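Local atomic coordinates of core protein VP7 (African horsesickness virus, PDB entry 1AHS), a protein that forms the surface of the viral core as a homotrimer, binds the structural protein VP3 beneath it and takes part in attachment to host cells. Residues T83-D88 against S116-E121. Sequence-based numbering, arbitrary orientation.
Sequences TFVTVD and SILQFE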
ATOM      1  N   THR B  83     -21.239   0.099  -6.601  1.00 29.50           N
ATOM      2  CA  THR B  83     -20.726  -0.988  -5.790  1.00 27.85           C
ATOM      3  C   THR B  83     -21.355  -0.815  -4.396  1.00 30.24           C
ATOM      4  O   THR B  83     -21.560   0.329  -3.955  1.00 26.09           O
ATOM      5  CB  THR B  83     -19.193  -0.880  -5.662  1.00 26.79           C
ATOM      6  OG1 THR B  83     -18.840   0.428  -5.213  1.00 27.70           O
ATOM      7  CG2 THR B  83     -18.527  -1.145  -6.971  1.00 20.05           C
ATOM      8  N   PHE B  84     -21.723  -1.912  -3.724  1.00 30.74           N
ATOM      9  CA  PHE B  84     -22.305  -1.805  -2.367  1.00 29.87           C
ATOM     10  C   PHE B  84     -21.778  -2.894  -1.438  1.00 31.67           C
ATOM     11  O   PHE B  84     -21.252  -3.912  -1.889  1.00 33.27           O
ATOM     12  CB  PHE B  84     -23.860  -1.808  -2.362  1.00 25.38           C
ATOM     13  CG  PHE B  84     -24.472  -3.069  -2.896  1.00 24.77           C
ATOM     14  CD1 PHE B  84     -24.518  -4.217  -2.121  1.00 27.68           C
ATOM     15  CD2 PHE B  84     -24.922  -3.133  -4.196  1.00 22.60           C
ATOM     16  CE1 PHE B  84     -24.992  -5.419  -2.631  1.00 25.88           C
ATOM     17  CE2 PHE B  84     -25.394  -4.317  -4.716  1.00 23.31           C
ATOM     18  CZ  PHE B  84     -25.430  -5.470  -3.932  1.00 27.74           C
ATOM     19  N   VAL B  85     -21.941  -2.675  -0.144  1.00 32.64           N
ATOM     20  CA  VAL B  85     -21.516  -3.619   0.866  1.00 30.31           C
ATOM     21  C   VAL B  85     -22.671  -3.654   1.892  1.00 30.49           C
ATOM     22  O   VAL B  85     -23.192  -2.598   2.269  1.00 24.17           O
ATOM     23  CB  VAL B  85     -20.173  -3.122   1.510  1.00 29.61           C
ATOM     24  CG1 VAL B  85     -19.879  -3.859   2.796  1.00 25.79           C
ATOM     25  CG2 VAL B  85     -19.030  -3.329   0.543  1.00 24.73           C
ATOM     26  N   THR B  86     -23.201  -4.838   2.196  1.00 29.25           N
ATOM     27  CA  THR B  86     -24.232  -4.906   3.224  1.00 26.91           C
ATOM     28  C   THR B  86     -23.686  -5.705   4.409  1.00 29.47           C
ATOM     29  O   THR B  86     -22.923  -6.660   4.218  1.00 26.38           O
ATOM     30  CB  THR B  86     -25.557  -5.530   2.722  1.00 25.10           C
ATOM     31  OG1 THR B  86     -25.352  -6.855   2.231  1.00 27.71           O
ATOM     32  CG2 THR B  86     -26.130  -4.707   1.641  1.00 26.37           C
ATOM     33  N   VAL B  87     -23.920  -5.218   5.624  1.00 27.42           N
ATOM     34  CA  VAL B  87     -23.507  -5.956   6.816  1.00 31.26           C
ATOM     35  C   VAL B  87     -24.783  -6.291   7.617  1.00 37.97           C
ATOM     36  O   VAL B  87     -25.464  -5.391   8.146  1.00 39.36           O
ATOM     37  CB  VAL B  87     -22.535  -5.175   7.710  1.00 31.27           C
ATOM     38  CG1 VAL B  87     -22.155  -6.032   8.898  1.00 26.14           C
ATOM     39  CG2 VAL B  87     -21.274  -4.804   6.952  1.00 26.18           C
ATOM     40  N   ASP B  88     -25.117  -7.581   7.674  1.00 43.93           N
ATOM     41  CA  ASP B  88     -26.314  -8.079   8.381  1.00 49.72           C
ATOM     42  C   ASP B  88     -27.524  -7.562   7.634  1.00 50.15           C
ATOM     43  O   ASP B  88     -28.515  -7.156   8.245  1.00 51.10           O
ATOM     44  CB  ASP B  88     -26.386  -7.564   9.843  1.00 50.37           C
ATOM     45  CG  ASP B  88     -26.960  -8.606  10.831  1.00 51.01           C
ATOM     46  OD1 ASP B  88     -27.414  -9.699  10.418  1.00 45.84           O
ATOM     47  OD2 ASP B  88     -26.907  -8.338  12.054  1.00 59.44           O
ATOM     48  N   SER B 116     -14.294  -4.076 -10.797  1.00 25.27           N
ATOM     49  CA  SER B 116     -14.066  -3.168  -9.675  1.00 25.49           C
ATOM     50  C   SER B 116     -13.205  -3.835  -8.605  1.00 24.53           C
ATOM     51  O   SER B 116     -13.134  -5.062  -8.571  1.00 27.84           O
ATOM     52  CB  SER B 116     -15.400  -2.772  -9.043  1.00 22.20           C
ATOM     53  OG  SER B 116     -16.222  -2.054  -9.957  1.00 32.34           O
ATOM     54  N   ILE B 117     -12.501  -3.044  -7.788  1.00 23.24           N
ATOM     55  CA  ILE B 117     -11.736  -3.623  -6.684  1.00 20.27           C
ATOM     56  C   ILE B 117     -12.202  -2.859  -5.452  1.00 24.97           C
ATOM     57  O   ILE B 117     -12.311  -1.638  -5.514  1.00 25.50           O
ATOM     58  CB  ILE B 117     -10.220  -3.437  -6.791  1.00 12.24           C
ATOM     59  CG1 ILE B 117      -9.644  -4.191  -7.968  1.00 11.85           C
ATOM     60  CG2 ILE B 117      -9.536  -4.070  -5.596  1.00 14.45           C
ATOM     61  CD1 ILE B 117      -8.170  -4.047  -8.025  1.00 14.45           C
ATOM     62  N   LEU B 118     -12.569  -3.563  -4.376  1.00 25.17           N
ATOM     63  CA  LEU B 118     -12.986  -2.912  -3.132  1.00 22.99           C
ATOM     64  C   LEU B 118     -11.928  -3.176  -2.085  1.00 24.38           C
ATOM     65  O   LEU B 118     -11.427  -4.309  -1.960  1.00 20.33           O
ATOM     66  CB  LEU B 118     -14.291  -3.492  -2.610  1.00 28.84           C
ATOM     67  CG  LEU B 118     -15.642  -3.015  -3.120  1.00 31.16           C
ATOM     68  CD1 LEU B 118     -15.688  -2.874  -4.615  1.00 33.05           C
ATOM     69  CD2 LEU B 118     -16.648  -4.030  -2.691  1.00 33.19           C
ATOM     70  N   GLN B 119     -11.643  -2.143  -1.298  1.00 22.94           N
ATOM     71  CA  GLN B 119     -10.667  -2.210  -0.236  1.00 23.32           C
ATOM     72  C   GLN B 119     -11.365  -2.158   1.119  1.00 22.55           C
ATOM     73  O   GLN B 119     -12.280  -1.361   1.274  1.00 21.19           O
ATOM     74  CB  GLN B 119      -9.739  -1.004  -0.371  1.00 21.44           C
ATOM     75  CG  GLN B 119      -8.824  -0.835   0.791  1.00 23.79           C
ATOM     76  CD  GLN B 119      -7.940   0.384   0.707  1.00 28.42           C
ATOM     77  OE1 GLN B 119      -6.987   0.408  -0.083  1.00 34.38           O
ATOM     78  NE2 GLN B 119      -8.202   1.382   1.574  1.00 24.62           N
ATOM     79  N   PHE B 120     -10.921  -2.964   2.094  1.00 23.10           N
ATOM     80  CA  PHE B 120     -11.482  -2.967   3.462  1.00 18.54           C
ATOM     81  C   PHE B 120     -10.326  -2.659   4.348  1.00 20.07           C
ATOM     82  O   PHE B 120      -9.348  -3.340   4.287  1.00 22.56           O
ATOM     83  CB  PHE B 120     -11.991  -4.353   3.859  1.00 16.33           C
ATOM     84  CG  PHE B 120     -13.196  -4.777   3.107  1.00 18.55           C
ATOM     85  CD1 PHE B 120     -14.443  -4.425   3.545  1.00 18.40           C
ATOM     86  CD2 PHE B 120     -13.076  -5.433   1.896  1.00 22.15           C
ATOM     87  CE1 PHE B 120     -15.563  -4.729   2.767  1.00 21.35           C
ATOM     88  CE2 PHE B 120     -14.188  -5.743   1.107  1.00 20.07           C
ATOM     89  CZ  PHE B 120     -15.426  -5.385   1.539  1.00 20.16           C
ATOM     90  N   GLU B 121     -10.416  -1.656   5.183  1.00 16.56           N
ATOM     91  CA  GLU B 121      -9.294  -1.362   6.025  1.00 15.85           C
ATOM     92  C   GLU B 121      -9.763  -1.488   7.451  1.00 19.89           C
ATOM     93  O   GLU B 121     -10.691  -0.807   7.839  1.00 23.15           O
ATOM     94  CB  GLU B 121      -8.843   0.080   5.796  1.00 17.56           C
ATOM     95  CG  GLU B 121      -7.760   0.539   6.768  1.00 24.38           C
ATOM     96  CD  GLU B 121      -7.287   1.933   6.498  1.00 29.98           C
ATOM     97  OE1 GLU B 121      -7.732   2.533   5.489  1.00 35.21           O
ATOM     98  OE2 GLU B 121      -6.452   2.436   7.282  1.00 35.77           O
TER
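Thr83 begins the contact with its methyl group: CG2 lies 3.9 Å from OG of Ser116 and 4.1 Å from CD1 of Leu118, at the end where the two backbones come closest, 8.0 Å between the CA atoms of Thr83 and Ser116. With chi1 at 52° OG1 lies between the backbone N and the carbonyl carbon, which puts the apolar CG2 anti to the latter and against the second segment. A threonine suits such a margin, since its methyl can join the interior while the residue remains partly exposed. Ser116 is small enough for this buried place, and its hydroxyl is satisfied elsewhere, by hydrogen bonds with N of Ala80 and OD1 of Asn110.

CB of Phe84 points away from the second segment, in keeping with the alternation of a beta strand, and the next inward side chain is Val85, compact, branched and wholly apolar, as suits a buried place in a strand. Its CG2 makes the closest approaches, 4.1 Å from CD2 of Leu118 and 4.3 Å from CZ of Phe120, whose ring it meets obliquely. Leu118 thus serves both inward residues, while the side chains pass each other in opposite directions. The forked end of a leucine suits this place, CD1 meeting Thr83 just before the strand and CD2 Val85 within it, and the longer Phe120 brings its ring end to Val85 although its CB does not point that way. Trp63 of strand 59-65 and Val108 of strand 106-110 add to the same apolar layer.

Strands 84-87 and 116-122 belong to different antiparallel sheets, and their touching parts run 28° apart. Joined face to face through side chains, the two sheets form the beta sandwich characteristic of the top domain of orbivirus VP7, with this contact in its hydrophobic interior.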